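Local coordinates for protein putative drug/sodium antiporter (Escherichia coli, PDB 4Z3N) that probably serves as a multidrug-and-toxin-extrusion (MATE) antiporter that carries the genotoxin colibactin, or a precursor of it, across the cell membrane, at residues A[38-43]-A[303-308]; A[319-324]-A[462-467]. All coordinates share one frame; numbering follows the deposited sequence.

Interaction 1. Residues A[38-43]-A[303-308]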
loop_
_atom_site.group_PDB
_atom_site.type_symbol
_atom_site.label_atom_id
_atom_site.label_comp_id
_atom_site.label_asym_id
_atom_site.label_seq_id
_atom_site.Cartn_x
_atom_site.Cartn_y
_atom_site.Cartn_z
ATOM N N PRO A 38 3.883 1.268 15.827
ATOM C CA PRO A 38 2.670 0.445 15.943
ATOM C C PRO A 38 2.135 0.037 14.586
ATOM O O PRO A 38 1.633 -1.073 14.426
ATOM C CB PRO A 38 1.674 1.373 16.641
ATOM C CG PRO A 38 2.523 2.342 17.388
ATOM C CD PRO A 38 3.770 2.527 16.581
ATOM N N MET A 39 2.239 0.956 13.628
ATOM C CA MET A 39 1.759 0.746 12.262
ATOM C C MET A 39 2.585 -0.320 11.564
ATOM O O MET A 39 2.061 -1.133 10.807
ATOM C CB MET A 39 1.804 2.050 11.453
ATOM C CG MET A 39 1.179 1.922 10.075
ATOM S SD MET A 39 -0.532 1.312 10.087
ATOM C CE MET A 39 -1.414 2.742 10.705
ATOM N N PHE A 40 3.884 -0.304 11.826
ATOM C CA PHE A 40 4.759 -1.315 11.288
ATOM C C PHE A 40 4.468 -2.696 11.903
ATOM O O PHE A 40 4.540 -3.710 11.207
ATOM C CB PHE A 40 6.222 -0.918 11.498
ATOM C CG PHE A 40 7.198 -1.854 10.852
ATOM C CD1 PHE A 40 7.365 -1.865 9.474
ATOM C CD2 PHE A 40 7.945 -2.736 11.619
ATOM C CE1 PHE A 40 8.280 -2.746 8.867
ATOM C CE2 PHE A 40 8.855 -3.629 11.020
ATOM C CZ PHE A 40 9.023 -3.625 9.647
ATOM N N VAL A 41 4.134 -2.749 13.189
ATOM C CA VAL A 41 3.835 -4.038 13.813
ATOM C C VAL A 41 2.588 -4.603 13.155
ATOM O O VAL A 41 2.516 -5.792 12.835
ATOM C CB VAL A 41 3.623 -3.940 15.349
ATOM C CG1 VAL A 41 3.003 -5.223 15.882
ATOM C CG2 VAL A 41 4.943 -3.653 16.061
ATOM N N GLY A 42 1.615 -3.722 12.937
ATOM C CA GLY A 42 0.384 -4.085 12.255
ATOM C C GLY A 42 0.665 -4.676 10.887
ATOM O O GLY A 42 -0.019 -5.597 10.441
ATOM N N MET A 43 1.688 -4.149 10.222
ATOM C CA MET A 43 2.005 -4.598 8.878
ATOM C C MET A 43 2.663 -5.966 8.930
ATOM O O MET A 43 2.453 -6.777 8.055
ATOM C CB MET A 43 2.890 -3.585 8.162
ATOM C CG MET A 43 2.140 -2.346 7.702
ATOM S SD MET A 43 3.207 -1.043 7.032
ATOM C CE MET A 43 2.227 0.413 7.388
ATOM N N ILE A 303 10.836 -2.039 1.765
ATOM C CA ILE A 303 10.176 -0.776 1.517
ATOM C C ILE A 303 9.091 -0.492 2.573
ATOM O O ILE A 303 8.613 0.642 2.701
ATOM C CB ILE A 303 9.622 -0.795 0.066
ATOM C CG1 ILE A 303 10.778 -0.836 -0.926
ATOM C CG2 ILE A 303 8.616 0.318 -0.215
ATOM C CD1 ILE A 303 10.341 -1.121 -2.346
ATOM N N THR A 304 8.730 -1.515 3.347
ATOM C CA THR A 304 7.576 -1.424 4.246
ATOM C C THR A 304 7.766 -0.401 5.379
ATOM O O THR A 304 6.814 0.276 5.735
ATOM C CB THR A 304 7.178 -2.814 4.857
ATOM O OG1 THR A 304 8.338 -3.536 5.279
ATOM C CG2 THR A 304 6.439 -3.654 3.843
ATOM N N PRO A 305 8.987 -0.279 5.943
ATOM C CA PRO A 305 9.210 0.735 6.985
ATOM C C PRO A 305 8.917 2.165 6.499
ATOM O O PRO A 305 8.539 3.029 7.292
ATOM C CB PRO A 305 10.697 0.557 7.337
ATOM C CG PRO A 305 11.281 -0.177 6.222
ATOM C CD PRO A 305 10.208 -1.055 5.682
ATOM N N MET A 306 9.067 2.398 5.202
ATOM C CA MET A 306 8.729 3.693 4.624
ATOM C C MET A 306 7.205 3.893 4.471
ATOM O O MET A 306 6.701 5.025 4.543
ATOM C CB MET A 306 9.449 3.845 3.289
ATOM C CG MET A 306 8.725 4.632 2.239
ATOM S SD MET A 306 9.223 4.007 0.615
ATOM C CE MET A 306 11.007 3.975 0.773
ATOM N N LEU A 307 6.476 2.796 4.271
ATOM C CA LEU A 307 5.018 2.861 4.205
ATOM C C LEU A 307 4.443 3.141 5.595
ATOM O O LEU A 307 3.445 3.846 5.734
ATOM C CB LEU A 307 4.432 1.567 3.632
ATOM C CG LEU A 307 4.773 1.205 2.180
ATOM C CD1 LEU A 307 4.068 -0.060 1.776
ATOM C CD2 LEU A 307 4.408 2.314 1.243
ATOM N N ALA A 308 5.092 2.588 6.617
ATOM C CA ALA A 308 4.738 2.847 8.012
ATOM C C ALA A 308 4.914 4.323 8.407
ATOM O O ALA A 308 4.013 4.932 8.994
ATOM C CB ALA A 308 5.563 1.967 8.923
#
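Phe-40, Met-43 and Ala-308 form the centre of this contact between two predicted transmembrane helices; the axes of the two short segments come within 9.0 Å, and their directions differ by 131°, closer to antiparallel than to parallel. The interface is entirely van der Waals, with no hydrogen bond from one segment to the other. Among its aliphatic contacts, CB of Ala-308 lies 3.9 Å from CB of Phe-40, and the small methyl lets the backbones draw close, with the CA atoms of Phe-40 and Ala-308 5.3 Å apart. The unbranched Met-43 reaches across with an extended chain beyond CG, laying CE 3.6 Å from CA of Ala-308; the CG of Met-39 meets the same CA. The aromatic contacts come from the Phe-40 ring. With CG anti to the backbone N (chi1 -175°), the ring is carried across to the neighbouring helix, where the Phe-40 and Thr-304 side chains cross at about a right angle, and its CE1 stands 3.7 Å from OG1 of Thr-304, which approaches at the ring edge. CE1 also packs 4.1 Å from CD of Pro-305. The Thr-304 hydroxyl is satisfied by the carbonyl of Phe-301, which suits it to this apolar surface, while Pro-305, lacking an N-H, marks a kink in helix 286-322. Nearby, helix 181-204 packs against Met-39 through Ile-181 and Ile-184, and helix 326-358 meets Pro-305 through Ile-343 and Leu-347.

Interaction 2. Residues A[319-324]-A[462-467]. With CAC (cacodylate ion), chain I.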
loop_
_atom_site.group_PDB
_atom_site.type_symbol
_atom_site.label_atom_id
_atom_site.label_comp_id
_atom_site.label_asym_id
_atom_site.label_seq_id
_atom_site.Cartn_x
_atom_site.Cartn_y
_atom_site.Cartn_z
ATOM N N GLN A 319 -3.019 17.175 10.411
ATOM C CA GLN A 319 -3.415 17.860 11.638
ATOM C C GLN A 319 -2.716 19.202 11.839
ATOM O O GLN A 319 -3.346 20.185 12.236
ATOM C CB GLN A 319 -3.175 16.958 12.850
ATOM C CG GLN A 319 -4.282 15.910 13.044
ATOM C CD GLN A 319 -4.342 15.385 14.451
ATOM O OE1 GLN A 319 -3.637 15.876 15.322
ATOM N NE2 GLN A 319 -5.188 14.391 14.690
ATOM N N ASN A 320 -1.425 19.266 11.555
ATOM C CA ASN A 320 -0.734 20.552 11.639
ATOM C C ASN A 320 -1.178 21.519 10.547
ATOM O O ASN A 320 -1.109 22.738 10.706
ATOM C CB ASN A 320 0.772 20.354 11.562
ATOM C CG ASN A 320 1.346 19.864 12.847
ATOM O OD1 ASN A 320 1.803 20.656 13.658
ATOM N ND2 ASN A 320 1.330 18.554 13.052
ATOM N N TRP A 321 -1.616 20.964 9.427
ATOM C CA TRP A 321 -2.098 21.765 8.322
ATOM C C TRP A 321 -3.391 22.432 8.723
ATOM O O TRP A 321 -3.572 23.632 8.493
ATOM C CB TRP A 321 -2.301 20.906 7.083
ATOM C CG TRP A 321 -2.925 21.620 5.935
ATOM C CD1 TRP A 321 -4.251 21.652 5.607
ATOM C CD2 TRP A 321 -2.243 22.375 4.929
ATOM N NE1 TRP A 321 -4.437 22.401 4.466
ATOM C CE2 TRP A 321 -3.218 22.856 4.031
ATOM C CE3 TRP A 321 -0.902 22.689 4.700
ATOM C CZ2 TRP A 321 -2.895 23.636 2.927
ATOM C CZ3 TRP A 321 -0.583 23.475 3.606
ATOM C CH2 TRP A 321 -1.577 23.930 2.729
ATOM N N GLY A 322 -4.287 21.648 9.325
ATOM C CA GLY A 322 -5.546 22.165 9.832
ATOM C C GLY A 322 -5.372 23.226 10.919
ATOM O O GLY A 322 -6.116 24.197 10.980
ATOM N N HIS A 323 -4.378 23.021 11.775
ATOM C CA HIS A 323 -4.038 23.939 12.841
ATOM C C HIS A 323 -3.345 25.196 12.310
ATOM O O HIS A 323 -3.074 26.116 13.068
ATOM C CB HIS A 323 -3.143 23.224 13.857
ATOM C CG HIS A 323 -3.059 23.903 15.190
ATOM N ND1 HIS A 323 -2.318 25.046 15.399
ATOM C CD2 HIS A 323 -3.587 23.573 16.393
ATOM C CE1 HIS A 323 -2.406 25.401 16.667
ATOM N NE2 HIS A 323 -3.168 24.520 17.293
ATOM N N GLY A 324 -3.048 25.233 11.013
ATOM C CA GLY A 324 -2.457 26.411 10.402
ATOM C C GLY A 324 -0.933 26.489 10.407
ATOM O O GLY A 324 -0.379 27.468 9.937
ATOM N N ARG A 462 -0.773 30.459 0.538
ATOM C CA ARG A 462 -2.146 30.737 0.135
ATOM C C ARG A 462 -3.089 29.535 0.330
ATOM O O ARG A 462 -4.224 29.716 0.773
ATOM C CB ARG A 462 -2.217 31.187 -1.316
ATOM C CG ARG A 462 -3.508 31.906 -1.589
ATOM C CD ARG A 462 -4.097 31.592 -2.926
ATOM N NE ARG A 462 -3.099 31.439 -3.974
ATOM C CZ ARG A 462 -3.221 30.548 -4.953
ATOM N NH1 ARG A 462 -4.285 29.761 -4.975
ATOM N NH2 ARG A 462 -2.286 30.436 -5.891
ATOM N N TRP A 463 -2.629 28.328 -0.008
ATOM C CA TRP A 463 -3.466 27.121 0.112
ATOM C C TRP A 463 -3.975 26.893 1.537
ATOM O O TRP A 463 -5.130 26.508 1.744
ATOM C CB TRP A 463 -2.695 25.877 -0.342
ATOM C CG TRP A 463 -2.645 25.653 -1.805
ATOM C CD1 TRP A 463 -3.319 26.341 -2.763
ATOM C CD2 TRP A 463 -1.869 24.669 -2.485
ATOM N NE1 TRP A 463 -3.014 25.847 -4.004
ATOM C CE2 TRP A 463 -2.126 24.814 -3.861
ATOM C CE3 TRP A 463 -0.991 23.671 -2.066
ATOM C CZ2 TRP A 463 -1.528 23.991 -4.828
ATOM C CZ3 TRP A 463 -0.402 22.853 -3.027
ATOM C CH2 TRP A 463 -0.673 23.021 -4.387
ATOM N N ASN A 464 -3.093 27.129 2.505
ATOM C CA ASN A 464 -3.429 27.057 3.921
ATOM C C ASN A 464 -4.360 28.190 4.418
ATOM O O ASN A 464 -5.210 27.969 5.287
ATOM C CB ASN A 464 -2.151 27.044 4.742
ATOM C CG ASN A 464 -2.374 26.512 6.135
ATOM O OD1 ASN A 464 -2.271 27.250 7.114
ATOM N ND2 ASN A 464 -2.722 25.230 6.234
ATOM N N GLN A 465 -4.208 29.387 3.857
ATOM C CA GLN A 465 -5.156 30.463 4.106
ATOM C C GLN A 465 -6.579 30.056 3.686
ATOM O O GLN A 465 -7.535 30.234 4.451
ATOM C CB GLN A 465 -4.718 31.738 3.375
ATOM C CG GLN A 465 -4.072 32.786 4.276
ATOM C CD GLN A 465 -3.487 33.958 3.490
ATOM O OE1 GLN A 465 -3.759 34.110 2.292
ATOM N NE2 GLN A 465 -2.669 34.785 4.159
ATOM N N GLU A 466 -6.712 29.509 2.476
ATOM C CA GLU A 466 -8.008 29.058 1.961
ATOM C C GLU A 466 -8.591 27.900 2.779
ATOM O O GLU A 466 -9.800 27.815 2.971
ATOM C CB GLU A 466 -7.881 28.639 0.492
ATOM C CG GLU A 466 -7.285 29.708 -0.395
ATOM C CD GLU A 466 -6.830 29.191 -1.749
ATOM O OE1 GLU A 466 -6.549 27.973 -1.889
ATOM O OE2 GLU A 466 -6.737 30.013 -2.682
ATOM N N ALA A 467 -7.727 27.004 3.249
ATOM C CA ALA A 467 -8.174 25.850 4.019
ATOM C C ALA A 467 -8.802 26.261 5.350
ATOM O O ALA A 467 -9.889 25.808 5.692
ATOM C CB ALA A 467 -7.007 24.884 4.268
HETATM AS AS CAC I . -4.475 27.305 -7.450
HETATM O O1 CAC I . -3.187 28.306 -7.216
HETATM O O2 CAC I . -3.903 25.643 -7.343
HETATM C C1 CAC I . -5.856 27.596 -6.124
HETATM C C2 CAC I . -5.222 27.599 -9.204
#
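Trp-321 and Asn-464 both hold CG anti to the backbone N (chi1 174° and -161°), which sends the indole and the carboxamide past each other in opposite directions. The amide stands steeply over the ring, the planes 75° apart, and its ND2 sits 3.1 Å above the indole plane near the centre. That nitrogen also donates to O of Trp-321 at 2.9 Å, a fairly straight bond. Gly-324 N bonds the same oxygen from the opposite face of the carbonyl plane, so a helix-end carbonyl gains two donors. Gly-324 closes the helix with a Schellman motif, its positive phi being easy for glycine. CB of Asn-464 adds a CH-pi contact 4.0 Å from the centroid of the six-membered ring of Trp-321, and the compact Ala-467 fits its CB 3.6 Å from NE1 of Trp-321. Beyond the start of segment 462-467, Arg-462 directs NH1 and NH2 onto O1 of a cacodylate ion, probably from the crystallisation liquor, at 2.9 and 2.7 Å respectively. Around the pair, Ile-399 of helix 382-399 touches both Trp-321 and Trp-463, helix 75-101 meets Trp-321 through Arg-98, and Val-326 of helix 326-358 lies against Asn-464.

Overall arrangement
Helix 286-322 takes part in both contacts: interaction 1 uses its middle, and interaction 2 its C-terminal end. The centres of the contacts are about 27 Å apart and the nearest atoms about 13 Å, so the two do not touch. Along the chain they are in series: interaction 1 closes at residue 308 before interaction 2 opens at 319. Interaction 1 joins the two MatE sequence ranges within the predicted membrane-spanning region, its centre about 10 Å from the centre of the chain, whereas that of interaction 2 lies about 26 Å out and ties the end of that helix to the short last modelled helix, 458-467. One long helix thus links an apolar contact nearer the middle of the protein with a polar, aromatic one at the periphery.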